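Local atomic coordinates of Mgp-operon protein 3 (Mycoplasma pneumoniae, PDB entry 6RJ1), a protein that probably serves in adhesion of the bacterium to host cells, as the extracellular, immunodominant surface protein P40/P90 that appears to bind sugars. Residues L550-F555 / L693-I698; T780-G785 / A801-R806; T496-G501 / T726-H731. All blocks are in the same frame, centred on the assembly; numbering follows the deposited sequence.

Contact 1 of 3, residues L550-F555 / L693-I698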
ATOM      1  N   LEU A 550       0.496  18.044   6.639  1.00 73.36           N
ATOM      2  CA  LEU A 550       0.052  16.665   6.502  1.00 72.56           C
ATOM      3  C   LEU A 550       1.265  15.752   6.283  1.00 74.72           C
ATOM      4  O   LEU A 550       2.127  16.033   5.458  1.00 74.47           O
ATOM      5  CB  LEU A 550      -0.958  16.505   5.350  1.00 72.54           C
ATOM      6  CG  LEU A 550      -1.457  15.068   5.094  1.00 77.42           C
ATOM      7  CD1 LEU A 550      -2.624  14.718   5.995  1.00 77.85           C
ATOM      8  CD2 LEU A 550      -1.797  14.846   3.635  1.00 78.75           C
ATOM      9  N   VAL A 551       1.307  14.656   7.021  1.00 68.95           N
ATOM     10  CA  VAL A 551       2.345  13.652   6.912  1.00 67.41           C
ATOM     11  C   VAL A 551       1.664  12.350   6.459  1.00 69.51           C
ATOM     12  O   VAL A 551       0.572  12.028   6.926  1.00 69.53           O
ATOM     13  CB  VAL A 551       3.117  13.532   8.248  1.00 70.74           C
ATOM     14  CG1 VAL A 551       3.935  12.254   8.305  1.00 71.25           C
ATOM     15  CG2 VAL A 551       4.017  14.743   8.460  1.00 70.16           C
ATOM     16  N   PHE A 552       2.278  11.638   5.510  1.00 63.76           N
ATOM     17  CA  PHE A 552       1.750  10.375   4.998  1.00 61.64           C
ATOM     18  C   PHE A 552       2.880   9.379   4.712  1.00 61.93           C
ATOM     19  O   PHE A 552       4.051   9.760   4.592  1.00 60.82           O
ATOM     20  CB  PHE A 552       0.874  10.608   3.744  1.00 63.05           C
ATOM     21  CG  PHE A 552       1.661  10.741   2.461  1.00 64.27           C
ATOM     22  CD1 PHE A 552       2.276  11.945   2.124  1.00 67.14           C
ATOM     23  CD2 PHE A 552       1.825   9.651   1.609  1.00 65.53           C
ATOM     24  CE1 PHE A 552       3.037  12.057   0.953  1.00 67.38           C
ATOM     25  CE2 PHE A 552       2.600   9.761   0.450  1.00 67.71           C
ATOM     26  CZ  PHE A 552       3.200  10.962   0.131  1.00 65.61           C
ATOM     27  N   ALA A 553       2.502   8.102   4.581  1.00 56.99           N
ATOM     28  CA  ALA A 553       3.376   6.980   4.254  1.00 56.20           C
ATOM     29  C   ALA A 553       2.538   5.918   3.589  1.00 60.65           C
ATOM     30  O   ALA A 553       1.374   5.702   3.958  1.00 60.18           O
ATOM     31  CB  ALA A 553       4.047   6.420   5.496  1.00 56.58           C
ATOM     32  N   ALA A 554       3.116   5.285   2.572  1.00 57.39           N
ATOM     33  CA  ALA A 554       2.455   4.260   1.779  1.00 56.86           C
ATOM     34  C   ALA A 554       3.492   3.382   1.106  1.00 60.44           C
ATOM     35  O   ALA A 554       4.645   3.785   0.945  1.00 59.64           O
ATOM     36  CB  ALA A 554       1.592   4.928   0.710  1.00 57.32           C
ATOM     37  N   PHE A 555       3.081   2.187   0.693  1.00 56.17           N
ATOM     38  CA  PHE A 555       3.945   1.332  -0.100  1.00 54.97           C
ATOM     39  C   PHE A 555       3.523   1.579  -1.531  1.00 58.46           C
ATOM     40  O   PHE A 555       2.328   1.716  -1.805  1.00 58.02           O
ATOM     41  CB  PHE A 555       3.769  -0.148   0.246  1.00 56.22           C
ATOM     42  CG  PHE A 555       4.780  -0.641   1.238  1.00 57.34           C
ATOM     43  CD1 PHE A 555       6.082  -0.943   0.838  1.00 59.72           C
ATOM     44  CD2 PHE A 555       4.441  -0.802   2.576  1.00 58.37           C
ATOM     45  CE1 PHE A 555       7.027  -1.379   1.767  1.00 59.81           C
ATOM     46  CE2 PHE A 555       5.385  -1.245   3.502  1.00 60.63           C
ATOM     47  CZ  PHE A 555       6.672  -1.525   3.090  1.00 58.81           C
ATOM     48  N   LEU A 693       8.982  -0.764  -2.088  1.00 53.84           N
ATOM     49  CA  LEU A 693       9.276   0.652  -1.931  1.00 53.13           C
ATOM     50  C   LEU A 693       8.291   1.413  -1.056  1.00 58.22           C
ATOM     51  O   LEU A 693       7.114   1.560  -1.412  1.00 58.77           O
ATOM     52  CB  LEU A 693       9.402   1.320  -3.308  1.00 52.53           C
ATOM     53  CG  LEU A 693      10.779   1.823  -3.737  1.00 55.51           C
ATOM     54  CD1 LEU A 693      11.834   0.712  -3.729  1.00 53.85           C
ATOM     55  CD2 LEU A 693      10.694   2.447  -5.110  1.00 57.37           C
ATOM     56  N   LEU A 694       8.787   1.925   0.088  1.00 53.77           N
ATOM     57  CA  LEU A 694       7.993   2.765   0.961  1.00 53.11           C
ATOM     58  C   LEU A 694       8.175   4.212   0.511  1.00 57.42           C
ATOM     59  O   LEU A 694       9.291   4.669   0.302  1.00 56.19           O
ATOM     60  CB  LEU A 694       8.343   2.595   2.449  1.00 52.70           C
ATOM     61  CG  LEU A 694       7.355   3.290   3.423  1.00 56.19           C
ATOM     62  CD1 LEU A 694       6.178   2.376   3.783  1.00 55.12           C
ATOM     63  CD2 LEU A 694       8.059   3.785   4.660  1.00 56.19           C
ATOM     64  N   VAL A 695       7.062   4.894   0.328  1.00 55.28           N
ATOM     65  CA  VAL A 695       6.945   6.284  -0.084  1.00 55.84           C
ATOM     66  C   VAL A 695       6.392   7.032   1.138  1.00 61.84           C
ATOM     67  O   VAL A 695       5.433   6.577   1.768  1.00 61.36           O
ATOM     68  CB  VAL A 695       6.007   6.362  -1.326  1.00 59.95           C
ATOM     69  CG1 VAL A 695       5.574   7.784  -1.626  1.00 59.92           C
ATOM     70  CG2 VAL A 695       6.670   5.741  -2.551  1.00 59.43           C
ATOM     71  N   TYR A 696       7.032   8.138   1.508  1.00 59.89           N
ATOM     72  CA  TYR A 696       6.634   8.946   2.668  1.00 60.14           C
ATOM     73  C   TYR A 696       6.915  10.416   2.395  1.00 65.84           C
ATOM     74  O   TYR A 696       7.687  10.735   1.489  1.00 65.11           O
ATOM     75  CB  TYR A 696       7.362   8.474   3.948  1.00 61.25           C
ATOM     76  CG  TYR A 696       8.873   8.594   3.885  1.00 62.49           C
ATOM     77  CD1 TYR A 696       9.652   7.589   3.310  1.00 63.91           C
ATOM     78  CD2 TYR A 696       9.527   9.709   4.406  1.00 62.95           C
ATOM     79  CE1 TYR A 696      11.037   7.704   3.227  1.00 64.27           C
ATOM     80  CE2 TYR A 696      10.914   9.827   4.340  1.00 63.99           C
ATOM     81  CZ  TYR A 696      11.665   8.827   3.740  1.00 72.70           C
ATOM     82  OH  TYR A 696      13.034   8.939   3.657  1.00 75.83           O
ATOM     83  N   GLY A 697       6.309  11.295   3.183  1.00 63.78           N
ATOM     84  CA  GLY A 697       6.534  12.723   3.029  1.00 63.73           C
ATOM     85  C   GLY A 697       5.655  13.623   3.863  1.00 67.71           C
ATOM     86  O   GLY A 697       4.712  13.173   4.524  1.00 66.37           O
ATOM     87  N   ILE A 698       6.006  14.915   3.834  1.00 64.94           N
ATOM     88  CA  ILE A 698       5.313  16.023   4.480  1.00 65.22           C
ATOM     89  C   ILE A 698       4.758  16.922   3.361  1.00 70.29           C
ATOM     90  O   ILE A 698       5.460  17.180   2.378  1.00 70.64           O
ATOM     91  CB  ILE A 698       6.217  16.770   5.514  1.00 68.25           C
ATOM     92  CG1 ILE A 698       5.395  17.781   6.344  1.00 67.80           C
ATOM     93  CG2 ILE A 698       7.491  17.412   4.873  1.00 69.36           C
ATOM     94  CD1 ILE A 698       6.100  18.323   7.575  1.00 76.28           C
TER
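The Phe555 ring carries Leu694 on one face: CD1 stands 3.9 Å from the ring centroid and only 17° off its normal, the geometry of a CH-pi contact. Leu693 O approaches the same ring obliquely, near Phe555 CD1. Phe552 uses its ring differently. One face lies over Gly697, whose N sits 4.0 Å above the ring plane toward the rim, while Val695 CG1 comes in obliquely at 4.1 Å from Phe552 CE2. A first torsion of 82° places Phe552 CG between its own backbone N and carbonyl carbon, and this swings the ring across onto the neighbouring strand. A phenyl group laid over a cross-strand glycine in this way resembles the aromatic rescue of glycine known from antiparallel sheets.

The strands run antiparallel, at 167°. Phe552 and Gly697 form one hydrogen-bonded pair, with Phe552 N to Gly697 O at 3.0 Å; Ala554 and Val695 form another, with Val695 N to Ala554 O at 2.7 Å. Val551 CG2 meets Ile698 CG1 at 4.0 Å, on the same side of the sheet as Phe555 and Leu694, and that side packs on strands 799-805 and 808-815. The Tyr696 ring leads away from 550-555, and its OH is hydrogen-bonded to Ser833 OG.

All twelve residues are buried, and the contact between the segments uses no charged group. Its polarity is confined to paired main-chain amides, which implies cohesion by sheet hydrogen bonding and apolar packing rather than by salt bridges or side-chain hydrogen bonds between the segments.

Contact 2 of 3, residues T780-G785 / A801-R806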
ATOM      1  N   THR A 780       1.264  -0.200   8.200  1.00 58.16           N
ATOM      2  CA  THR A 780       0.045   0.239   8.875  1.00 58.10           C
ATOM      3  C   THR A 780       0.329   1.174  10.057  1.00 62.88           C
ATOM      4  O   THR A 780       1.423   1.154  10.625  1.00 62.57           O
ATOM      5  CB  THR A 780      -0.779  -1.016   9.313  1.00 61.44           C
ATOM      6  OG1 THR A 780      -2.081  -0.632   9.755  1.00 57.31           O
ATOM      7  CG2 THR A 780      -0.089  -1.836  10.405  1.00 61.36           C
ATOM      8  N   GLY A 781      -0.690   1.938  10.426  1.00 60.04           N
ATOM      9  CA  GLY A 781      -0.703   2.805  11.592  1.00 60.00           C
ATOM     10  C   GLY A 781       0.223   3.990  11.589  1.00 64.69           C
ATOM     11  O   GLY A 781       0.948   4.184  12.566  1.00 64.43           O
ATOM     12  N   LEU A 782       0.176   4.830  10.543  1.00 62.05           N
ATOM     13  CA  LEU A 782       1.005   6.030  10.560  1.00 62.30           C
ATOM     14  C   LEU A 782       0.445   7.027  11.586  1.00 68.35           C
ATOM     15  O   LEU A 782      -0.747   7.347  11.549  1.00 69.37           O
ATOM     16  CB  LEU A 782       1.164   6.697   9.186  1.00 62.03           C
ATOM     17  CG  LEU A 782       2.071   7.923   9.218  1.00 66.09           C
ATOM     18  CD1 LEU A 782       3.476   7.593   8.809  1.00 66.18           C
ATOM     19  CD2 LEU A 782       1.510   9.042   8.435  1.00 68.86           C
ATOM     20  N   LYS A 783       1.299   7.457  12.531  1.00 63.62           N
ATOM     21  CA  LYS A 783       0.938   8.428  13.552  1.00 62.82           C
ATOM     22  C   LYS A 783       2.091   9.371  13.790  1.00 68.54           C
ATOM     23  O   LYS A 783       3.216   8.936  14.050  1.00 68.74           O
ATOM     24  CB  LYS A 783       0.555   7.741  14.868  1.00 63.99           C
ATOM     25  CG  LYS A 783      -0.835   8.081  15.366  1.00 62.90           C
ATOM     26  CD  LYS A 783      -0.957   9.441  16.021  1.00 62.60           C
ATOM     27  CE  LYS A 783      -2.294   9.589  16.713  1.00 73.80           C
ATOM     28  NZ  LYS A 783      -3.457   9.466  15.772  1.00 80.92           N
ATOM     29  N   ALA A 784       1.809  10.666  13.707  1.00 65.82           N
ATOM     30  CA  ALA A 784       2.786  11.719  13.957  1.00 65.86           C
ATOM     31  C   ALA A 784       2.791  12.058  15.437  1.00 69.67           C
ATOM     32  O   ALA A 784       1.831  11.757  16.148  1.00 69.20           O
ATOM     33  CB  ALA A 784       2.431  12.952  13.147  1.00 66.79           C
ATOM     34  N   GLY A 785       3.864  12.691  15.884  1.00 67.52           N
ATOM     35  CA  GLY A 785       4.009  13.111  17.269  1.00 68.32           C
ATOM     36  C   GLY A 785       5.087  14.143  17.504  1.00 74.68           C
ATOM     37  O   GLY A 785       6.206  13.978  17.020  1.00 73.51           O
ATOM     38  N   ALA A 801       7.001  10.829  12.682  1.00 70.16           N
ATOM     39  CA  ALA A 801       5.857   9.971  12.428  1.00 69.00           C
ATOM     40  C   ALA A 801       6.364   8.555  12.477  1.00 70.25           C
ATOM     41  O   ALA A 801       7.489   8.281  12.049  1.00 69.76           O
ATOM     42  CB  ALA A 801       5.259  10.261  11.068  1.00 69.61           C
ATOM     43  N   VAL A 802       5.578   7.661  13.059  1.00 64.48           N
ATOM     44  CA  VAL A 802       5.992   6.265  13.110  1.00 63.24           C
ATOM     45  C   VAL A 802       4.929   5.390  12.478  1.00 63.80           C
ATOM     46  O   VAL A 802       3.767   5.788  12.392  1.00 63.07           O
ATOM     47  CB  VAL A 802       6.457   5.738  14.505  1.00 67.19           C
ATOM     48  CG1 VAL A 802       7.611   6.561  15.084  1.00 66.78           C
ATOM     49  CG2 VAL A 802       5.301   5.631  15.486  1.00 66.96           C
ATOM     50  N   LEU A 803       5.338   4.212  12.019  1.00 59.33           N
ATOM     51  CA  LEU A 803       4.448   3.210  11.432  1.00 59.00           C
ATOM     52  C   LEU A 803       5.037   1.817  11.608  1.00 63.11           C
ATOM     53  O   LEU A 803       6.260   1.652  11.732  1.00 62.62           O
ATOM     54  CB  LEU A 803       4.105   3.497   9.951  1.00 58.72           C
ATOM     55  CG  LEU A 803       5.212   3.303   8.927  1.00 62.23           C
ATOM     56  CD1 LEU A 803       4.706   2.554   7.721  1.00 61.87           C
ATOM     57  CD2 LEU A 803       5.853   4.618   8.555  1.00 63.55           C
ATOM     58  N   LEU A 804       4.157   0.822  11.633  1.00 59.33           N
ATOM     59  CA  LEU A 804       4.544  -0.569  11.785  1.00 58.50           C
ATOM     60  C   LEU A 804       4.533  -1.246  10.429  1.00 63.37           C
ATOM     61  O   LEU A 804       3.611  -1.036   9.624  1.00 64.29           O
ATOM     62  CB  LEU A 804       3.577  -1.261  12.763  1.00 58.31           C
ATOM     63  CG  LEU A 804       4.054  -1.494  14.216  1.00 62.34           C
ATOM     64  CD1 LEU A 804       4.772  -0.284  14.814  1.00 61.76           C
ATOM     65  CD2 LEU A 804       2.898  -1.871  15.098  1.00 64.00           C
ATOM     66  N   VAL A 805       5.597  -2.001  10.153  1.00 58.72           N
ATOM     67  CA  VAL A 805       5.787  -2.800   8.935  1.00 57.35           C
ATOM     68  C   VAL A 805       6.113  -4.238   9.347  1.00 61.22           C
ATOM     69  O   VAL A 805       6.328  -4.501  10.535  1.00 60.68           O
ATOM     70  CB  VAL A 805       6.834  -2.219   7.942  1.00 60.24           C
ATOM     71  CG1 VAL A 805       6.344  -0.914   7.320  1.00 60.27           C
ATOM     72  CG2 VAL A 805       8.209  -2.054   8.586  1.00 59.47           C
ATOM     73  N   ARG A 806       6.163  -5.168   8.382  1.00 57.26           N
ATOM     74  CA  ARG A 806       6.501  -6.551   8.686  1.00 56.29           C
ATOM     75  C   ARG A 806       7.946  -6.632   9.155  1.00 62.11           C
ATOM     76  O   ARG A 806       8.862  -6.220   8.428  1.00 61.55           O
ATOM     77  CB  ARG A 806       6.269  -7.462   7.480  1.00 53.33           C
ATOM     78  CG  ARG A 806       4.834  -7.476   6.994  1.00 58.89           C
ATOM     79  CD  ARG A 806       4.619  -8.559   5.965  1.00 64.78           C
ATOM     80  NE  ARG A 806       4.589  -9.893   6.565  1.00 59.18           N
ATOM     81  CZ  ARG A 806       4.463 -11.019   5.881  1.00 68.77           C
ATOM     82  NH1 ARG A 806       4.388 -10.996   4.558  1.00 61.34           N
ATOM     83  NH2 ARG A 806       4.420 -12.182   6.512  1.00 59.91           N
TER
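Thr780 pairs with Leu804 and Lys783 with Val802 in an antiparallel ladder between two strand segments whose directions differ by 161°, and the register slips by one residue between the two pairs, which defines a beta bulge. Among side chains, Leu782 makes two of the apolar contacts. Its CG is anti to the backbone N (chi1 -178°), and from there CD1 reaches over the opposing strand to touch Leu803 CD2 at 3.8 Å and Ala801 CB at 3.9 Å. Leu803 also brings CB to 3.6 Å from Thr780 O. Further along, Ala784 and Ala801 sit side by side on the same face, their CB atoms 4.4 Å apart. Thr780 OG1 turns to another partner, Asp471 OD2, by a hydrogen bond.

The extra residue of the bulge lies in 780-785, where Gly781 and Leu782 together stand opposite Leu803. Gly781 has a positive phi of 67°, a conformation that favours glycine. Both flanking pairs are complete: Thr780 N reaches Leu804 O at 2.9 Å, and Lys783 N reaches Val802 O at 3.0 Å, each bond being returned by the partner's own N-H. Within the bulge, Leu782 CA comes to 3.3 Å from Val802 O in a CA-H...O contact.

Leu782, Ala801 and Leu803 pack on strand 549-563, whereas Val802 and Leu804 meet Trp863, Tyr865 and Phe867 of strand 862-868. The sheet is thus sandwiched between two others. Apart from the short strand 820-821, strands 779-786, 799-805, 808-815 and 834-838 pair in chain order, each antiparallel to the next. Such a four-stranded meander, stacked face to face between sheets, is consistent with a blade of a beta-propeller, the clan to which the MgpC adhesin family belongs.

Contact 3 of 3, residues T496-G501 / T726-H731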
ATOM      1  N   THR A 496      -0.307  12.900  -9.574  1.00 60.42           N
ATOM      2  CA  THR A 496       0.411  13.431  -8.416  1.00 59.76           C
ATOM      3  C   THR A 496       1.851  12.934  -8.467  1.00 64.50           C
ATOM      4  O   THR A 496       2.138  11.786  -8.111  1.00 64.43           O
ATOM      5  CB  THR A 496      -0.298  13.118  -7.089  1.00 63.74           C
ATOM      6  OG1 THR A 496      -1.677  13.460  -7.187  1.00 62.74           O
ATOM      7  CG2 THR A 496       0.321  13.861  -5.918  1.00 60.86           C
ATOM      8  N   GLU A 497       2.748  13.801  -8.956  1.00 60.97           N
ATOM      9  CA  GLU A 497       4.173  13.540  -9.080  1.00 60.64           C
ATOM     10  C   GLU A 497       4.816  13.716  -7.706  1.00 64.25           C
ATOM     11  O   GLU A 497       4.664  14.760  -7.067  1.00 64.00           O
ATOM     12  CB  GLU A 497       4.797  14.477 -10.124  1.00 62.17           C
ATOM     13  CG  GLU A 497       6.204  14.108 -10.571  1.00 77.35           C
ATOM     14  CD  GLU A 497       6.891  15.225 -11.337  1.00108.27           C
ATOM     15  OE1 GLU A 497       7.382  16.181 -10.692  1.00 95.99           O
ATOM     16  OE2 GLU A 497       6.927  15.151 -12.588  1.00107.56           O
ATOM     17  N   LEU A 498       5.489  12.669  -7.234  1.00 60.76           N
ATOM     18  CA  LEU A 498       6.154  12.672  -5.937  1.00 59.85           C
ATOM     19  C   LEU A 498       7.661  12.694  -6.126  1.00 63.45           C
ATOM     20  O   LEU A 498       8.163  12.374  -7.210  1.00 61.82           O
ATOM     21  CB  LEU A 498       5.746  11.431  -5.108  1.00 59.41           C
ATOM     22  CG  LEU A 498       4.247  11.230  -4.824  1.00 63.27           C
ATOM     23  CD1 LEU A 498       4.003   9.971  -4.062  1.00 62.42           C
ATOM     24  CD2 LEU A 498       3.646  12.393  -4.047  1.00 65.01           C
ATOM     25  N   ASN A 499       8.376  13.119  -5.083  1.00 60.23           N
ATOM     26  CA  ASN A 499       9.826  13.105  -5.065  1.00 60.26           C
ATOM     27  C   ASN A 499      10.193  11.717  -4.548  1.00 64.16           C
ATOM     28  O   ASN A 499       9.718  11.301  -3.487  1.00 64.63           O
ATOM     29  CB  ASN A 499      10.374  14.205  -4.163  1.00 61.16           C
ATOM     30  CG  ASN A 499      11.877  14.356  -4.150  1.00 74.70           C
ATOM     31  OD1 ASN A 499      12.645  13.510  -4.624  1.00 70.34           O
ATOM     32  ND2 ASN A 499      12.331  15.452  -3.590  1.00 65.24           N
ATOM     33  N   TRP A 500      10.966  10.978  -5.347  1.00 59.68           N
ATOM     34  CA  TRP A 500      11.390   9.612  -5.056  1.00 58.73           C
ATOM     35  C   TRP A 500      12.770   9.575  -4.385  1.00 62.78           C
ATOM     36  O   TRP A 500      13.276   8.502  -4.055  1.00 61.09           O
ATOM     37  CB  TRP A 500      11.315   8.764  -6.341  1.00 56.94           C
ATOM     38  CG  TRP A 500       9.898   8.590  -6.815  1.00 57.31           C
ATOM     39  CD1 TRP A 500       9.158   9.479  -7.544  1.00 60.15           C
ATOM     40  CD2 TRP A 500       9.030   7.491  -6.521  1.00 56.86           C
ATOM     41  NE1 TRP A 500       7.880   9.000  -7.722  1.00 59.24           N
ATOM     42  CE2 TRP A 500       7.774   7.780  -7.101  1.00 60.75           C
ATOM     43  CE3 TRP A 500       9.198   6.274  -5.838  1.00 58.13           C
ATOM     44  CZ2 TRP A 500       6.683   6.905  -6.999  1.00 60.04           C
ATOM     45  CZ3 TRP A 500       8.121   5.406  -5.746  1.00 59.75           C
ATOM     46  CH2 TRP A 500       6.876   5.732  -6.306  1.00 60.28           C
ATOM     47  N   GLY A 501      13.326  10.761  -4.144  1.00 60.66           N
ATOM     48  CA  GLY A 501      14.622  10.943  -3.508  1.00 61.18           C
ATOM     49  C   GLY A 501      15.612  11.560  -4.464  1.00 67.72           C
ATOM     50  O   GLY A 501      16.244  12.567  -4.149  1.00 68.10           O
ATOM     51  N   THR A 726       7.070  17.900  -3.558  1.00 67.64           N
ATOM     52  CA  THR A 726       8.532  17.794  -3.583  1.00 67.34           C
ATOM     53  C   THR A 726       9.170  17.360  -2.248  1.00 71.56           C
ATOM     54  O   THR A 726      10.308  16.878  -2.252  1.00 70.87           O
ATOM     55  CB  THR A 726       9.147  19.095  -4.103  1.00 73.42           C
ATOM     56  OG1 THR A 726       8.565  20.189  -3.404  1.00 73.03           O
ATOM     57  CG2 THR A 726       8.940  19.274  -5.604  1.00 72.21           C
ATOM     58  N   ASN A 727       8.456  17.515  -1.118  1.00 68.09           N
ATOM     59  CA  ASN A 727       9.001  17.123   0.182  1.00 67.61           C
ATOM     60  C   ASN A 727       8.587  15.700   0.564  1.00 69.71           C
ATOM     61  O   ASN A 727       8.008  15.450   1.623  1.00 69.09           O
ATOM     62  CB  ASN A 727       8.681  18.156   1.256  1.00 68.36           C
ATOM     63  CG  ASN A 727       9.435  19.428   1.018  1.00 89.59           C
ATOM     64  OD1 ASN A 727      10.659  19.474   1.144  1.00 89.25           O
ATOM     65  ND2 ASN A 727       8.728  20.473   0.636  1.00 79.85           N
ATOM     66  N   THR A 728       8.898  14.768  -0.335  1.00 65.33           N
ATOM     67  CA  THR A 728       8.630  13.346  -0.183  1.00 65.06           C
ATOM     68  C   THR A 728       9.903  12.575  -0.523  1.00 68.82           C
ATOM     69  O   THR A 728      10.856  13.150  -1.064  1.00 69.93           O
ATOM     70  CB  THR A 728       7.435  12.897  -1.068  1.00 71.02           C
ATOM     71  OG1 THR A 728       7.693  13.242  -2.421  1.00 67.20           O
ATOM     72  CG2 THR A 728       6.094  13.494  -0.629  1.00 68.29           C
ATOM     73  N   ALA A 729       9.926  11.279  -0.193  1.00 63.40           N
ATOM     74  CA  ALA A 729      11.039  10.383  -0.486  1.00 62.37           C
ATOM     75  C   ALA A 729      10.560   8.938  -0.561  1.00 64.71           C
ATOM     76  O   ALA A 729       9.444   8.610  -0.132  1.00 63.97           O
ATOM     77  CB  ALA A 729      12.124  10.520   0.567  1.00 63.18           C
ATOM     78  N   SER A 730      11.404   8.081  -1.138  1.00 60.60           N
ATOM     79  CA  SER A 730      11.141   6.661  -1.261  1.00 60.10           C
ATOM     80  C   SER A 730      12.295   5.897  -0.667  1.00 63.98           C
ATOM     81  O   SER A 730      13.446   6.355  -0.705  1.00 64.70           O
ATOM     82  CB  SER A 730      10.902   6.260  -2.712  1.00 63.29           C
ATOM     83  OG  SER A 730      12.105   6.175  -3.458  1.00 72.56           O
ATOM     84  N   HIS A 731      11.990   4.736  -0.103  1.00 58.57           N
ATOM     85  CA  HIS A 731      12.990   3.898   0.522  1.00 57.00           C
ATOM     86  C   HIS A 731      12.670   2.433   0.318  1.00 59.04           C
ATOM     87  O   HIS A 731      11.518   2.012   0.430  1.00 57.36           O
ATOM     88  CB  HIS A 731      13.091   4.217   2.021  1.00 57.39           C
ATOM     89  CG  HIS A 731      14.456   3.980   2.577  1.00 60.64           C
ATOM     90  ND1 HIS A 731      15.310   5.033   2.859  1.00 62.45           N
ATOM     91  CD2 HIS A 731      15.091   2.814   2.850  1.00 61.86           C
ATOM     92  CE1 HIS A 731      16.428   4.475   3.299  1.00 61.62           C
ATOM     93  NE2 HIS A 731      16.339   3.143   3.318  1.00 61.82           N
TER
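Asn499 heads an Asx turn, closed by Gly501 N, and packs its side chain against Thr726 and Thr728, close to the short strand 496-498, which pairs in parallel with strand 723-732. Traced outward, its CB lies 3.3 Å from Thr726 O, with Thr728 O equally near. With CG anti to the backbone N (chi1 -175°), the amide is carried in beside these two carbonyls, and Asn499 CG lies 3.5 Å from both Thr726 O and Thr728 O. The tip then divides its work. OD1 accepts the backbone N of Gly501 at 2.9 Å, the donor standing above the carbonyl plane. ND2 crosses to Thr726 O at 2.8 Å, with an N-H...O angle of 162°; this oxygen lies close to the amide plane of Asn499, and the bond is also in the carbonyl plane of Thr726. Two bonds therefore fix the amide's rotation.

The backbone is gripped as well. Asn499 N donates to Thr728 OG1 at 2.8 Å, a hydroxyl also hydrogen-bonded to Trp725 O. The Trp500 indole packs on helix 503-511, meeting Gln505, Lys506 and Val509, while its CE3 stays 3.6 Å from Ser730 CB. Side-chain hydroxyls and an amide thus take over here much of the bonding that backbone pairs provide in a regular sheet. Within the turn, Trp500 O receives Ser730 OG at 2.7 Å and, weakly, Ser730 N at 3.5 Å.

Overall arrangement
Contacts 1 and 3 belong to one sheet: strand 693-699 is flanked by 549-563 and 723-732, and Leu694 O and Tyr696 O probably accept hydrogen bonds from His731 N and Ala729 N. Contact 2 lies in the sheet stacked on it, with Leu782 CD1 3.6 Å from Ala553 CB. The centres of contacts 1 and 2 are about 10 Å apart, those of 2 and 3 about 18 Å. Contact 1 is wholly buried and contact 2 nearly so; both combine backbone ladders with apolar packing, partly aromatic in contact 1, the second ladder interrupted by its bulge. Contact 3, partly exposed, instead depends on polar side chains. Contact 1 nests within the loop closed by contact 3.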